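Local structure of DNA mismatch repair protein MLH3 (Saccharomyces cerevisiae S288C, 6RMN) at residues B[90-93]-B[94-98]; B[136-139]-B[140-144]; B[171-174]-B[175-178]; B[180-183]-B[184-187]; B[205-208]-B[209-212]. The protein takes part, within the MutLbeta heterodimer, in DNA mismatch repair, correcting insertion-deletion loops that arise from replication, DNA damage or meiotic recombination. All blocks are in the same frame, centred on the assembly; numbering follows the deposited sequence.

Contact 1 of 5, residues B[90-93]-B[94-98]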
loop_
_atom_site.group_PDB
_atom_site.type_symbol
_atom_site.label_atom_id
_atom_site.label_comp_id
_atom_site.label_asym_id
_atom_site.label_seq_id
_atom_site.Cartn_x
_atom_site.Cartn_y
_atom_site.Cartn_z
ATOM N N ALA B 90 3.342 -49.407 -28.343
ATOM C CA ALA B 90 3.598 -49.104 -29.750
ATOM C C ALA B 90 2.311 -48.691 -30.467
ATOM O O ALA B 90 2.345 -47.749 -31.256
ATOM C CB ALA B 90 4.226 -50.308 -30.442
ATOM N N ASP B 91 1.180 -49.375 -30.172
ATOM C CA ASP B 91 -0.139 -49.071 -30.734
ATOM C C ASP B 91 -0.632 -47.713 -30.218
ATOM O O ASP B 91 -1.143 -46.912 -31.004
ATOM C CB ASP B 91 -1.147 -50.195 -30.412
ATOM C CG ASP B 91 -0.879 -51.544 -31.089
ATOM O OD1 ASP B 91 0.179 -51.686 -31.763
ATOM O OD2 ASP B 91 -1.721 -52.463 -30.940
ATOM N N LEU B 92 -0.419 -47.439 -28.911
ATOM C CA LEU B 92 -0.753 -46.181 -28.239
ATOM C C LEU B 92 0.009 -45.001 -28.875
ATOM O O LEU B 92 -0.604 -43.971 -29.150
ATOM C CB LEU B 92 -0.449 -46.302 -26.733
ATOM C CG LEU B 92 -0.913 -45.200 -25.780
ATOM C CD1 LEU B 92 -2.417 -44.970 -25.858
ATOM C CD2 LEU B 92 -0.545 -45.552 -24.357
ATOM N N PHE B 93 1.317 -45.176 -29.165
ATOM C CA PHE B 93 2.127 -44.148 -29.826
ATOM C C PHE B 93 1.742 -43.960 -31.294
ATOM O O PHE B 93 1.720 -42.827 -31.786
ATOM C CB PHE B 93 3.636 -44.402 -29.664
ATOM C CG PHE B 93 4.179 -44.047 -28.299
ATOM C CD1 PHE B 93 4.105 -42.742 -27.819
ATOM C CD2 PHE B 93 4.810 -45.005 -27.513
ATOM C CE1 PHE B 93 4.594 -42.420 -26.555
ATOM C CE2 PHE B 93 5.316 -44.677 -26.253
ATOM C CZ PHE B 93 5.210 -43.386 -25.784
ATOM N N LYS B 94 1.392 -45.066 -31.975
ATOM C CA LYS B 94 0.927 -45.069 -33.369
ATOM C C LYS B 94 -0.357 -44.237 -33.476
ATOM O O LYS B 94 -0.475 -43.394 -34.369
ATOM C CB LYS B 94 0.671 -46.508 -33.850
ATOM C CG LYS B 94 1.106 -46.754 -35.287
ATOM C CD LYS B 94 0.986 -48.227 -35.657
ATOM C CE LYS B 94 1.576 -48.528 -37.013
ATOM N NZ LYS B 94 1.480 -49.975 -37.350
ATOM N N HIS B 95 -1.278 -44.441 -32.512
ATOM C CA HIS B 95 -2.561 -43.760 -32.383
ATOM C C HIS B 95 -2.413 -42.259 -32.149
ATOM O O HIS B 95 -3.207 -41.497 -32.697
ATOM C CB HIS B 95 -3.370 -44.395 -31.231
ATOM C CG HIS B 95 -4.791 -43.937 -31.124
ATOM N ND1 HIS B 95 -5.122 -42.748 -30.501
ATOM C CD2 HIS B 95 -5.930 -44.552 -31.520
ATOM C CE1 HIS B 95 -6.442 -42.668 -30.550
ATOM N NE2 HIS B 95 -6.974 -43.730 -31.153
ATOM N N TYR B 96 -1.431 -41.831 -31.320
ATOM C CA TYR B 96 -1.268 -40.413 -30.977
ATOM C C TYR B 96 -0.056 -39.710 -31.628
ATOM O O TYR B 96 0.286 -38.610 -31.201
ATOM C CB TYR B 96 -1.253 -40.229 -29.448
ATOM C CG TYR B 96 -2.587 -40.524 -28.794
ATOM C CD1 TYR B 96 -3.709 -39.742 -29.065
ATOM C CD2 TYR B 96 -2.725 -41.568 -27.883
ATOM C CE1 TYR B 96 -4.932 -39.994 -28.451
ATOM C CE2 TYR B 96 -3.948 -41.830 -27.264
ATOM C CZ TYR B 96 -5.049 -41.042 -27.555
ATOM O OH TYR B 96 -6.261 -41.299 -26.961
ATOM N N GLN B 97 0.533 -40.292 -32.700
ATOM C CA GLN B 97 1.672 -39.696 -33.426
ATOM C C GLN B 97 1.408 -38.241 -33.872
ATOM O O GLN B 97 2.247 -37.370 -33.661
ATOM C CB GLN B 97 2.072 -40.581 -34.620
ATOM C CG GLN B 97 3.396 -40.181 -35.261
ATOM C CD GLN B 97 3.598 -40.844 -36.589
ATOM O OE1 GLN B 97 3.902 -42.034 -36.669
ATOM N NE2 GLN B 97 3.437 -40.085 -37.661
ATOM N N SER B 98 0.223 -38.000 -34.454
ATOM C CA SER B 98 -0.292 -36.714 -34.948
ATOM C C SER B 98 -0.384 -35.683 -33.818
ATOM O O SER B 98 -0.039 -34.509 -34.012
ATOM C CB SER B 98 -1.672 -36.920 -35.568
ATOM O OG SER B 98 -2.550 -37.559 -34.650
#
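The backbone N of Y96 lies between two carbonyls of the preceding turn: it donates to L92 O at 3.2 Å and, more weakly, to F93 O at 3.3 Å. This fork belongs to helix 87-101 in the C-terminal domain of MLH3; its weaker branch is an i to i-3 bond beside the regular i to i-4 one, at a residue whose phi of -107° departs locally from regular alpha-helical values. Just before it the ladder is regular, with K94 N bonded to A90 O and H95 N to D91 O, each at 2.9 Å. F93 O also accepts a hydrogen bond from the hydroxyl of Y107 on strand 106-110, which ties the helix to the sheet beneath it.

The helix is amphipathic. A90 is small enough for the buried side, where the F93 ring fits among V85, L119 and L143 and meets Y107 edge-to-face. K94 instead carries its extended chain outward, as a charged residue can at the surface. Between these sides L92 spans one turn to Y96. Its CG stands anti to N (chi1 -171°), which brings CD1 in the plane of the tyrosine ring to the rim, 3.8 Å from Y96 CE2. The phenol ring is flanked differently by its sequence neighbour: ND1 of H95 stands 3.3 Å above the Y96 ring plane, over the ring centre.

Contact 2 of 5, residues B[136-139]-B[140-144]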
loop_
_atom_site.group_PDB
_atom_site.type_symbol
_atom_site.label_atom_id
_atom_site.label_comp_id
_atom_site.label_asym_id
_atom_site.label_seq_id
_atom_site.Cartn_x
_atom_site.Cartn_y
_atom_site.Cartn_z
ATOM N N LYS B 136 17.060 -41.919 -21.748
ATOM C CA LYS B 136 16.010 -42.613 -22.509
ATOM C C LYS B 136 14.850 -43.121 -21.649
ATOM O O LYS B 136 13.706 -43.093 -22.102
ATOM C CB LYS B 136 16.599 -43.749 -23.349
ATOM C CG LYS B 136 17.257 -43.270 -24.632
ATOM C CD LYS B 136 18.028 -44.386 -25.314
ATOM C CE LYS B 136 18.970 -43.834 -26.350
ATOM N NZ LYS B 136 19.635 -44.915 -27.125
ATOM N N ASP B 137 15.143 -43.572 -20.411
ATOM C CA ASP B 137 14.157 -44.059 -19.434
ATOM C C ASP B 137 13.227 -42.917 -18.989
ATOM O O ASP B 137 12.035 -43.141 -18.762
ATOM C CB ASP B 137 14.860 -44.666 -18.203
ATOM C CG ASP B 137 16.125 -45.451 -18.502
ATOM O OD1 ASP B 137 16.041 -46.442 -19.273
ATOM O OD2 ASP B 137 17.203 -45.076 -17.963
ATOM N N TYR B 138 13.787 -41.698 -18.862
ATOM C CA TYR B 138 13.053 -40.501 -18.483
ATOM C C TYR B 138 12.066 -40.103 -19.595
ATOM O O TYR B 138 10.902 -39.817 -19.306
ATOM C CB TYR B 138 14.019 -39.331 -18.162
ATOM C CG TYR B 138 13.286 -38.018 -17.994
ATOM C CD1 TYR B 138 12.598 -37.727 -16.819
ATOM C CD2 TYR B 138 13.194 -37.107 -19.047
ATOM C CE1 TYR B 138 11.855 -36.554 -16.686
ATOM C CE2 TYR B 138 12.433 -35.939 -18.932
ATOM C CZ TYR B 138 11.776 -35.666 -17.744
ATOM O OH TYR B 138 10.999 -34.549 -17.616
ATOM N N LEU B 139 12.560 -40.032 -20.847
ATOM C CA LEU B 139 11.804 -39.619 -22.022
ATOM C C LEU B 139 10.611 -40.538 -22.275
ATOM O O LEU B 139 9.514 -40.036 -22.510
ATOM C CB LEU B 139 12.732 -39.526 -23.252
ATOM C CG LEU B 139 12.138 -38.970 -24.552
ATOM C CD1 LEU B 139 11.571 -37.571 -24.359
ATOM C CD2 LEU B 139 13.173 -38.954 -25.638
ATOM N N LYS B 140 10.815 -41.871 -22.170
ATOM C CA LYS B 140 9.752 -42.868 -22.329
ATOM C C LYS B 140 8.638 -42.600 -21.299
ATOM O O LYS B 140 7.468 -42.495 -21.684
ATOM C CB LYS B 140 10.300 -44.298 -22.180
ATOM C CG LYS B 140 9.246 -45.374 -22.438
ATOM C CD LYS B 140 9.776 -46.774 -22.237
ATOM C CE LYS B 140 8.733 -47.808 -22.581
ATOM N NZ LYS B 140 9.258 -49.196 -22.465
ATOM N N MET B 141 9.014 -42.448 -20.008
ATOM C CA MET B 141 8.085 -42.188 -18.911
ATOM C C MET B 141 7.225 -40.949 -19.170
ATOM O O MET B 141 6.016 -40.987 -18.949
ATOM C CB MET B 141 8.841 -42.042 -17.582
ATOM C CG MET B 141 7.959 -42.201 -16.375
ATOM S SD MET B 141 8.106 -40.824 -15.225
ATOM C CE MET B 141 6.757 -39.716 -15.832
ATOM N N VAL B 142 7.854 -39.876 -19.665
ATOM C CA VAL B 142 7.246 -38.573 -19.936
ATOM C C VAL B 142 6.263 -38.638 -21.123
ATOM O O VAL B 142 5.178 -38.077 -21.028
ATOM C CB VAL B 142 8.366 -37.509 -20.069
ATOM C CG1 VAL B 142 8.035 -36.418 -21.070
ATOM C CG2 VAL B 142 8.673 -36.911 -18.713
ATOM N N LEU B 143 6.617 -39.348 -22.194
ATOM C CA LEU B 143 5.762 -39.526 -23.371
ATOM C C LEU B 143 4.568 -40.463 -23.076
ATOM O O LEU B 143 3.450 -40.169 -23.506
ATOM C CB LEU B 143 6.586 -39.998 -24.592
ATOM C CG LEU B 143 7.740 -39.057 -25.035
ATOM C CD1 LEU B 143 8.440 -39.594 -26.263
ATOM C CD2 LEU B 143 7.264 -37.647 -25.294
ATOM N N LEU B 144 4.800 -41.551 -22.305
ATOM C CA LEU B 144 3.754 -42.489 -21.888
ATOM C C LEU B 144 2.724 -41.799 -21.012
ATOM O O LEU B 144 1.534 -42.044 -21.190
ATOM C CB LEU B 144 4.327 -43.698 -21.136
ATOM C CG LEU B 144 4.838 -44.838 -21.987
ATOM C CD1 LEU B 144 5.692 -45.759 -21.163
ATOM C CD2 LEU B 144 3.691 -45.617 -22.636
#
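A methyl of V142 sits on the Y138 ring, its CG2 3.9 Å from the ring centroid and 30° off the normal, a CH-pi contact over the face. The methyl lies toward the hydroxyl end, 3.5 Å from Y138 CZ. With chi1 at 170°, the phenol leans forward along the helix and covers the beta-branched residue one turn on. The neighbouring pair L139 and L143 repeats this spacing with purely aliphatic groups: L139 CG meets L143 CD1 at 4.1 Å, and L143 CG rests 3.2 Å from L139 O.

Both pairs are i to i+4 contacts in the opening turns of the amphipathic helix 136-151. Its backbone ladder sets their spacing, V142 N donating to Y138 O at 3.1 Å and L143 N to L139 O at 3.0 Å. At the start, D135 OD1 reaches the amides of D137 and Y138 through weak bonds.

Farther out, V184 of helix 183-196 packs on Y138 and V142, while L128 of helix 126-132 touches L139 and V142. Leucine and valine suit these buried positions between elements. K140 turns another way: its extended chain passes I83 and V85 and delivers NZ to the carbonyl oxygen of E84.

Contact 3 of 5, residues B[171-174]-B[175-178]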
loop_
_atom_site.group_PDB
_atom_site.type_symbol
_atom_site.label_atom_id
_atom_site.label_comp_id
_atom_site.label_asym_id
_atom_site.label_seq_id
_atom_site.Cartn_x
_atom_site.Cartn_y
_atom_site.Cartn_z
ATOM N N LYS B 171 -7.945 -12.598 -31.416
ATOM C CA LYS B 171 -6.920 -12.772 -30.385
ATOM C C LYS B 171 -6.870 -14.194 -29.815
ATOM O O LYS B 171 -7.902 -14.868 -29.717
ATOM C CB LYS B 171 -7.070 -11.736 -29.257
ATOM C CG LYS B 171 -6.538 -10.355 -29.622
ATOM C CD LYS B 171 -6.668 -9.377 -28.466
ATOM C CE LYS B 171 -6.075 -8.025 -28.780
ATOM N NZ LYS B 171 -5.949 -7.183 -27.563
ATOM N N LEU B 172 -5.650 -14.638 -29.439
ATOM C CA LEU B 172 -5.363 -15.958 -28.868
ATOM C C LEU B 172 -5.419 -15.888 -27.349
ATOM O O LEU B 172 -4.586 -15.212 -26.724
ATOM C CB LEU B 172 -3.964 -16.434 -29.313
ATOM C CG LEU B 172 -3.679 -17.942 -29.314
ATOM C CD1 LEU B 172 -2.652 -18.273 -30.368
ATOM C CD2 LEU B 172 -3.173 -18.434 -27.957
ATOM N N TYR B 173 -6.401 -16.587 -26.758
ATOM C CA TYR B 173 -6.539 -16.665 -25.311
ATOM C C TYR B 173 -5.914 -17.990 -24.919
ATOM O O TYR B 173 -6.550 -19.041 -25.036
ATOM C CB TYR B 173 -8.007 -16.543 -24.872
ATOM C CG TYR B 173 -8.682 -15.279 -25.365
ATOM C CD1 TYR B 173 -8.549 -14.077 -24.675
ATOM C CD2 TYR B 173 -9.450 -15.283 -26.527
ATOM C CE1 TYR B 173 -9.165 -12.910 -25.128
ATOM C CE2 TYR B 173 -10.069 -14.123 -26.991
ATOM C CZ TYR B 173 -9.925 -12.939 -26.287
ATOM O OH TYR B 173 -10.541 -11.796 -26.740
ATOM N N TRP B 174 -4.617 -17.940 -24.542
ATOM C CA TRP B 174 -3.804 -19.106 -24.191
ATOM C C TRP B 174 -4.506 -20.039 -23.205
ATOM O O TRP B 174 -4.386 -21.255 -23.339
ATOM C CB TRP B 174 -2.400 -18.688 -23.674
ATOM C CG TRP B 174 -2.444 -17.891 -22.402
ATOM C CD1 TRP B 174 -2.574 -16.537 -22.287
ATOM C CD2 TRP B 174 -2.488 -18.415 -21.066
ATOM N NE1 TRP B 174 -2.671 -16.183 -20.960
ATOM C CE2 TRP B 174 -2.626 -17.314 -20.190
ATOM C CE3 TRP B 174 -2.460 -19.713 -20.523
ATOM C CZ2 TRP B 174 -2.733 -17.470 -18.806
ATOM C CZ3 TRP B 174 -2.560 -19.866 -19.148
ATOM C CH2 TRP B 174 -2.673 -18.753 -18.304
ATOM N N TRP B 175 -5.273 -19.464 -22.249
ATOM C CA TRP B 175 -5.972 -20.194 -21.195
ATOM C C TRP B 175 -7.140 -21.059 -21.687
ATOM O O TRP B 175 -7.614 -21.914 -20.934
ATOM C CB TRP B 175 -6.403 -19.259 -20.074
ATOM C CG TRP B 175 -6.970 -17.956 -20.533
ATOM C CD1 TRP B 175 -6.307 -16.770 -20.667
ATOM C CD2 TRP B 175 -8.336 -17.696 -20.871
ATOM N NE1 TRP B 175 -7.176 -15.788 -21.081
ATOM C CE2 TRP B 175 -8.432 -16.326 -21.201
ATOM C CE3 TRP B 175 -9.503 -18.480 -20.877
ATOM C CZ2 TRP B 175 -9.646 -15.722 -21.539
ATOM C CZ3 TRP B 175 -10.705 -17.887 -21.229
ATOM C CH2 TRP B 175 -10.771 -16.524 -21.556
ATOM N N LYS B 176 -7.570 -20.879 -22.948
ATOM C CA LYS B 176 -8.618 -21.698 -23.547
ATOM C C LYS B 176 -8.025 -23.041 -24.024
ATOM O O LYS B 176 -8.776 -23.952 -24.365
ATOM C CB LYS B 176 -9.302 -20.953 -24.710
ATOM C CG LYS B 176 -10.203 -19.828 -24.229
ATOM C CD LYS B 176 -10.906 -19.095 -25.343
ATOM C CE LYS B 176 -11.841 -18.056 -24.765
ATOM N NZ LYS B 176 -12.650 -17.376 -25.812
ATOM N N TYR B 177 -6.681 -23.149 -24.029
ATOM C CA TYR B 177 -5.898 -24.304 -24.475
ATOM C C TYR B 177 -4.969 -24.816 -23.371
ATOM O O TYR B 177 -4.279 -25.816 -23.568
ATOM C CB TYR B 177 -5.045 -23.912 -25.695
ATOM C CG TYR B 177 -5.832 -23.347 -26.849
ATOM C CD1 TYR B 177 -6.040 -21.977 -26.974
ATOM C CD2 TYR B 177 -6.338 -24.178 -27.844
ATOM C CE1 TYR B 177 -6.766 -21.448 -28.042
ATOM C CE2 TYR B 177 -7.053 -23.661 -28.925
ATOM C CZ TYR B 177 -7.272 -22.295 -29.016
ATOM O OH TYR B 177 -7.989 -21.785 -30.077
ATOM N N SER B 178 -4.931 -24.110 -22.232
ATOM C CA SER B 178 -4.104 -24.385 -21.051
ATOM C C SER B 178 -4.201 -25.840 -20.551
ATOM O O SER B 178 -3.189 -26.422 -20.149
ATOM C CB SER B 178 -4.474 -23.419 -19.928
ATOM O OG SER B 178 -3.327 -23.076 -19.173
#
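Two overlapping type I turns, in the connection between helices 136-151 and 183-196, present an aromatic cluster made of Y173, W174 and W175. K176 N closes the first turn on Y173 O at 3.0 Å, and Y177 N closes the second on W174 O at 3.1 Å. In both bonds the donor stands well above the carbonyl plane, as suits so tight a coil.

The two indoles cross at about a right angle. W175 turns an edge to the face of W174 in a T-shaped pair, with the five-membered rings 4.9 Å apart between centroids and their planes at 83°. CB of W175 adds a CH-pi contact, 3.9 Å from the centroid of the six-membered ring of W174 and only 7° off its normal. This fit depends on W174 CG lying between N and the carbonyl carbon (chi1 63°), which turns the indole over the backbone and CB of W175. At its edge, near the ring plane, W174 CZ3 meets S178 OG at 3.3 Å.

Y173 meets a face of W175 rather than its edge: its CB lies 4.0 Å from the centroid of the W175 six-membered ring, while its own ring runs beside the indole obliquely. The long aliphatic chain of K176 lies alongside Y173, with NZ 3.9 Å from Y173 CD2 and the charge directed to the surface.

W174, with Y177, packs the loop on L65 of helix 48-69, which bears the zinc ligands H49 and E53, while W175 stacks on H220: an aromatic cluster carried by consecutive type I turns.

Contact 4 of 5, residues B[180-183]-B[184-187]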
loop_
_atom_site.group_PDB
_atom_site.type_symbol
_atom_site.label_atom_id
_atom_site.label_comp_id
_atom_site.label_asym_id
_atom_site.label_seq_id
_atom_site.Cartn_x
_atom_site.Cartn_y
_atom_site.Cartn_z
ATOM N N CYS B 180 -4.752 -28.611 -22.337
ATOM C CA CYS B 180 -4.133 -29.515 -23.328
ATOM C C CYS B 180 -2.640 -29.661 -23.161
ATOM O O CYS B 180 -2.049 -30.576 -23.718
ATOM C CB CYS B 180 -4.452 -29.049 -24.739
ATOM S SG CYS B 180 -6.191 -28.681 -25.010
ATOM N N VAL B 181 -2.017 -28.711 -22.488
ATOM C CA VAL B 181 -0.580 -28.687 -22.313
ATOM C C VAL B 181 -0.089 -29.924 -21.549
ATOM O O VAL B 181 -0.535 -30.123 -20.423
ATOM C CB VAL B 181 -0.134 -27.354 -21.673
ATOM C CG1 VAL B 181 1.368 -27.344 -21.425
ATOM C CG2 VAL B 181 -0.548 -26.171 -22.543
ATOM N N PRO B 182 0.790 -30.782 -22.139
ATOM C CA PRO B 182 1.289 -31.952 -21.389
ATOM C C PRO B 182 1.897 -31.564 -20.034
ATOM O O PRO B 182 2.504 -30.504 -19.927
ATOM C CB PRO B 182 2.326 -32.563 -22.337
ATOM C CG PRO B 182 1.895 -32.114 -23.693
ATOM C CD PRO B 182 1.390 -30.726 -23.487
ATOM N N THR B 183 1.691 -32.416 -18.997
ATOM C CA THR B 183 2.172 -32.223 -17.622
ATOM C C THR B 183 3.665 -31.856 -17.566
ATOM O O THR B 183 4.044 -30.989 -16.778
ATOM C CB THR B 183 1.822 -33.451 -16.750
ATOM O OG1 THR B 183 0.413 -33.677 -16.819
ATOM C CG2 THR B 183 2.232 -33.285 -15.279
ATOM N N VAL B 184 4.495 -32.492 -18.420
ATOM C CA VAL B 184 5.936 -32.220 -18.480
ATOM C C VAL B 184 6.223 -30.767 -18.893
ATOM O O VAL B 184 7.185 -30.192 -18.404
ATOM C CB VAL B 184 6.716 -33.254 -19.335
ATOM C CG1 VAL B 184 6.316 -33.195 -20.815
ATOM C CG2 VAL B 184 8.232 -33.090 -19.156
ATOM N N PHE B 185 5.388 -30.178 -19.771
ATOM C CA PHE B 185 5.566 -28.801 -20.207
ATOM C C PHE B 185 5.203 -27.827 -19.078
ATOM O O PHE B 185 5.971 -26.916 -18.796
ATOM C CB PHE B 185 4.809 -28.526 -21.509
ATOM C CG PHE B 185 5.444 -29.152 -22.723
ATOM C CD1 PHE B 185 6.524 -28.555 -23.349
ATOM C CD2 PHE B 185 4.949 -30.331 -23.255
ATOM C CE1 PHE B 185 7.114 -29.145 -24.476
ATOM C CE2 PHE B 185 5.536 -30.917 -24.383
ATOM C CZ PHE B 185 6.616 -30.323 -24.982
ATOM N N HIS B 186 4.086 -28.092 -18.380
ATOM C CA HIS B 186 3.586 -27.372 -17.208
ATOM C C HIS B 186 4.684 -27.287 -16.136
ATOM O O HIS B 186 4.997 -26.194 -15.661
ATOM C CB HIS B 186 2.400 -28.157 -16.632
ATOM C CG HIS B 186 1.142 -27.376 -16.490
ATOM N ND1 HIS B 186 1.058 -26.290 -15.630
ATOM C CD2 HIS B 186 -0.068 -27.587 -17.056
ATOM C CE1 HIS B 186 -0.192 -25.868 -15.714
ATOM N NE2 HIS B 186 -0.906 -26.612 -16.567
ATOM N N GLU B 187 5.290 -28.451 -15.796
ATOM C CA GLU B 187 6.373 -28.618 -14.823
ATOM C C GLU B 187 7.581 -27.777 -15.178
ATOM O O GLU B 187 8.102 -27.079 -14.305
ATOM C CB GLU B 187 6.757 -30.095 -14.692
ATOM C CG GLU B 187 5.734 -30.928 -13.927
ATOM C CD GLU B 187 5.883 -32.443 -13.952
ATOM O OE1 GLU B 187 6.823 -32.957 -14.603
ATOM O OE2 GLU B 187 5.044 -33.118 -13.313
#
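P182 and F185 form the apolar centre, lying side by side and pointing the same way. The edge of the phenyl ring faces the pyrrolidine, with F185 CD2 3.6 Å from P182 CG. V181 closes in at about a right angle, its CG1 3.6 Å from F185 CB. The valine methyl gets there because CG1 is anti to N (chi1 177°). Beyond this centre V181 packs on F61, L64 and L65 of helix 48-69, F185 on M127, and V184 on L128 of helix 126-132, so branched and aromatic residues fill the space between helices.

Toward the backbone, P182 O is gripped twice. F185 N approaches from above the carbonyl plane at 2.9 Å, whereas H186 N lies in that plane at 3.3 Å. E187 N continues the ladder to T183 O at 3.0 Å.

At the outer edge the methyl T183 CG2 touches E187 OE2 at 3.4 Å, and the glutamate extends from an exposed position. The carbonyl oxygen of V181 is bonded by NZ of K155, while the H186 ring meets F61 edge-to-face. Proline suits the position before the first turn: its ring restricts phi and needs no amide partner, while its carbonyl still accepts the first bonds of the helix, a start with proline as N-cap residue that opens helix 183-196.

Contact 5 of 5, residues B[205-208]-B[209-212]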
loop_
_atom_site.group_PDB
_atom_site.type_symbol
_atom_site.label_atom_id
_atom_site.label_comp_id
_atom_site.label_asym_id
_atom_site.label_seq_id
_atom_site.Cartn_x
_atom_site.Cartn_y
_atom_site.Cartn_z
ATOM N N THR B 205 11.165 -1.233 -4.418
ATOM C CA THR B 205 10.770 0.171 -4.245
ATOM C C THR B 205 9.243 0.231 -4.409
ATOM O O THR B 205 8.676 -0.703 -4.969
ATOM C CB THR B 205 11.466 1.062 -5.281
ATOM O OG1 THR B 205 11.029 0.693 -6.583
ATOM C CG2 THR B 205 12.982 1.000 -5.200
ATOM N N ARG B 206 8.566 1.301 -3.933
ATOM C CA ARG B 206 7.102 1.411 -4.099
ATOM C C ARG B 206 6.730 1.331 -5.599
ATOM O O ARG B 206 5.755 0.679 -5.943
ATOM C CB ARG B 206 6.547 2.709 -3.451
ATOM C CG ARG B 206 5.054 2.614 -3.117
ATOM C CD ARG B 206 4.510 3.870 -2.475
ATOM N NE ARG B 206 4.009 4.801 -3.484
ATOM C CZ ARG B 206 2.723 4.988 -3.768
ATOM N NH1 ARG B 206 1.785 4.331 -3.099
ATOM N NH2 ARG B 206 2.366 5.846 -4.717
ATOM N N GLN B 207 7.538 1.957 -6.474
ATOM C CA GLN B 207 7.362 1.956 -7.922
ATOM C C GLN B 207 7.417 0.529 -8.508
ATOM O O GLN B 207 6.566 0.181 -9.337
ATOM C CB GLN B 207 8.379 2.903 -8.591
ATOM C CG GLN B 207 8.059 3.297 -10.049
ATOM C CD GLN B 207 6.631 3.761 -10.277
ATOM O OE1 GLN B 207 5.849 3.112 -10.993
ATOM N NE2 GLN B 207 6.253 4.884 -9.665
ATOM N N GLU B 208 8.367 -0.311 -8.047
ATOM C CA GLU B 208 8.457 -1.708 -8.503
ATOM C C GLU B 208 7.224 -2.500 -8.050
ATOM O O GLU B 208 6.721 -3.313 -8.820
ATOM C CB GLU B 208 9.762 -2.387 -8.043
ATOM C CG GLU B 208 11.028 -1.783 -8.630
ATOM C CD GLU B 208 12.342 -2.288 -8.049
ATOM O OE1 GLU B 208 12.407 -2.561 -6.827
ATOM O OE2 GLU B 208 13.320 -2.394 -8.824
ATOM N N CYS B 209 6.732 -2.246 -6.823
ATOM C CA CYS B 209 5.505 -2.831 -6.232
ATOM C C CYS B 209 4.257 -2.413 -7.032
ATOM O O CYS B 209 3.360 -3.224 -7.231
ATOM C CB CYS B 209 5.365 -2.437 -4.762
ATOM S SG CYS B 209 6.683 -3.077 -3.695
ATOM N N ILE B 210 4.208 -1.148 -7.484
ATOM C CA ILE B 210 3.107 -0.625 -8.286
ATOM C C ILE B 210 3.015 -1.406 -9.600
ATOM O O ILE B 210 1.933 -1.884 -9.935
ATOM C CB ILE B 210 3.177 0.929 -8.453
ATOM C CG1 ILE B 210 2.827 1.616 -7.113
ATOM C CG2 ILE B 210 2.245 1.432 -9.590
ATOM C CD1 ILE B 210 3.228 3.134 -6.964
ATOM N N ILE B 211 4.157 -1.561 -10.311
ATOM C CA ILE B 211 4.279 -2.310 -11.573
ATOM C C ILE B 211 3.867 -3.783 -11.379
ATOM O O ILE B 211 3.094 -4.313 -12.190
ATOM C CB ILE B 211 5.715 -2.178 -12.164
ATOM C CG1 ILE B 211 5.969 -0.760 -12.691
ATOM C CG2 ILE B 211 5.971 -3.231 -13.245
ATOM C CD1 ILE B 211 7.392 -0.299 -12.622
ATOM N N LEU B 212 4.390 -4.431 -10.312
ATOM C CA LEU B 212 4.076 -5.821 -9.986
ATOM C C LEU B 212 2.576 -6.066 -9.807
ATOM O O LEU B 212 2.058 -7.000 -10.405
ATOM C CB LEU B 212 4.863 -6.308 -8.750
ATOM C CG LEU B 212 6.300 -6.759 -8.990
ATOM C CD1 LEU B 212 7.033 -6.921 -7.683
ATOM C CD2 LEU B 212 6.357 -8.070 -9.757
#
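C209 N bonds to T205 O at 3.1 Å and L212 N to E208 O at 3.0 Å on the packed side of these opening turns, whereas R206 and Q207 lie on the looser one. C209 is buried, and its small thiol side chain fits against V19 and Q22 of strand 18-23 and I28 of strand 27-31. L212 reaches C51, D52 and I55 of helix 48-69, the helix that carries zinc ligands H49 and E53. The backbone is regular here, I210 N bonding to R206 O at 2.8 Å.

The outer side is more exposed and its side chains meet more lightly. The R206 chain bends at chi3 (90°), which lays one face of its guanidinium against I210, with CD1 of I210 3.6 Å from NH2 of R206. Arginine can cover an apolar methyl in this way and still keep its charge at the surface. Q207 OE1 stays 4.1 Å from I211 CD1, a light touch between exposed groups.

At the helix start T205 and E208 exchange side-chain bonds. E208 N donates to T205 OG1 at 3.2 Å, and T205 N returns a bond to E208 OE1 at 3.0 Å, reached by an extended glutamate chain. These reciprocal bonds are the capping box of an alpha-helix, here beginning helix 206-216.

Contacts 1, 2 and 4 are partly buried, whereas contacts 3 and 5 lie at the surface. F93 of contact 1 packs on L143 of contact 2, and V184 of contact 4 fits against Y138 and V142, so helix 136-151 joins helices 87-101 and 183-196. Their chemistry is mainly aliphatic and aromatic packing one helical turn apart. Contact 3, which only grazes contact 4 through S178 and H186, clusters aromatic rings in a loop, W174 resting on helix 48-69. Contact 5 lies about 49 Å from contact 1, centre to centre, across the chain's centre. There a polar capping box starts the helix, unlike the proline-led start of contact 4.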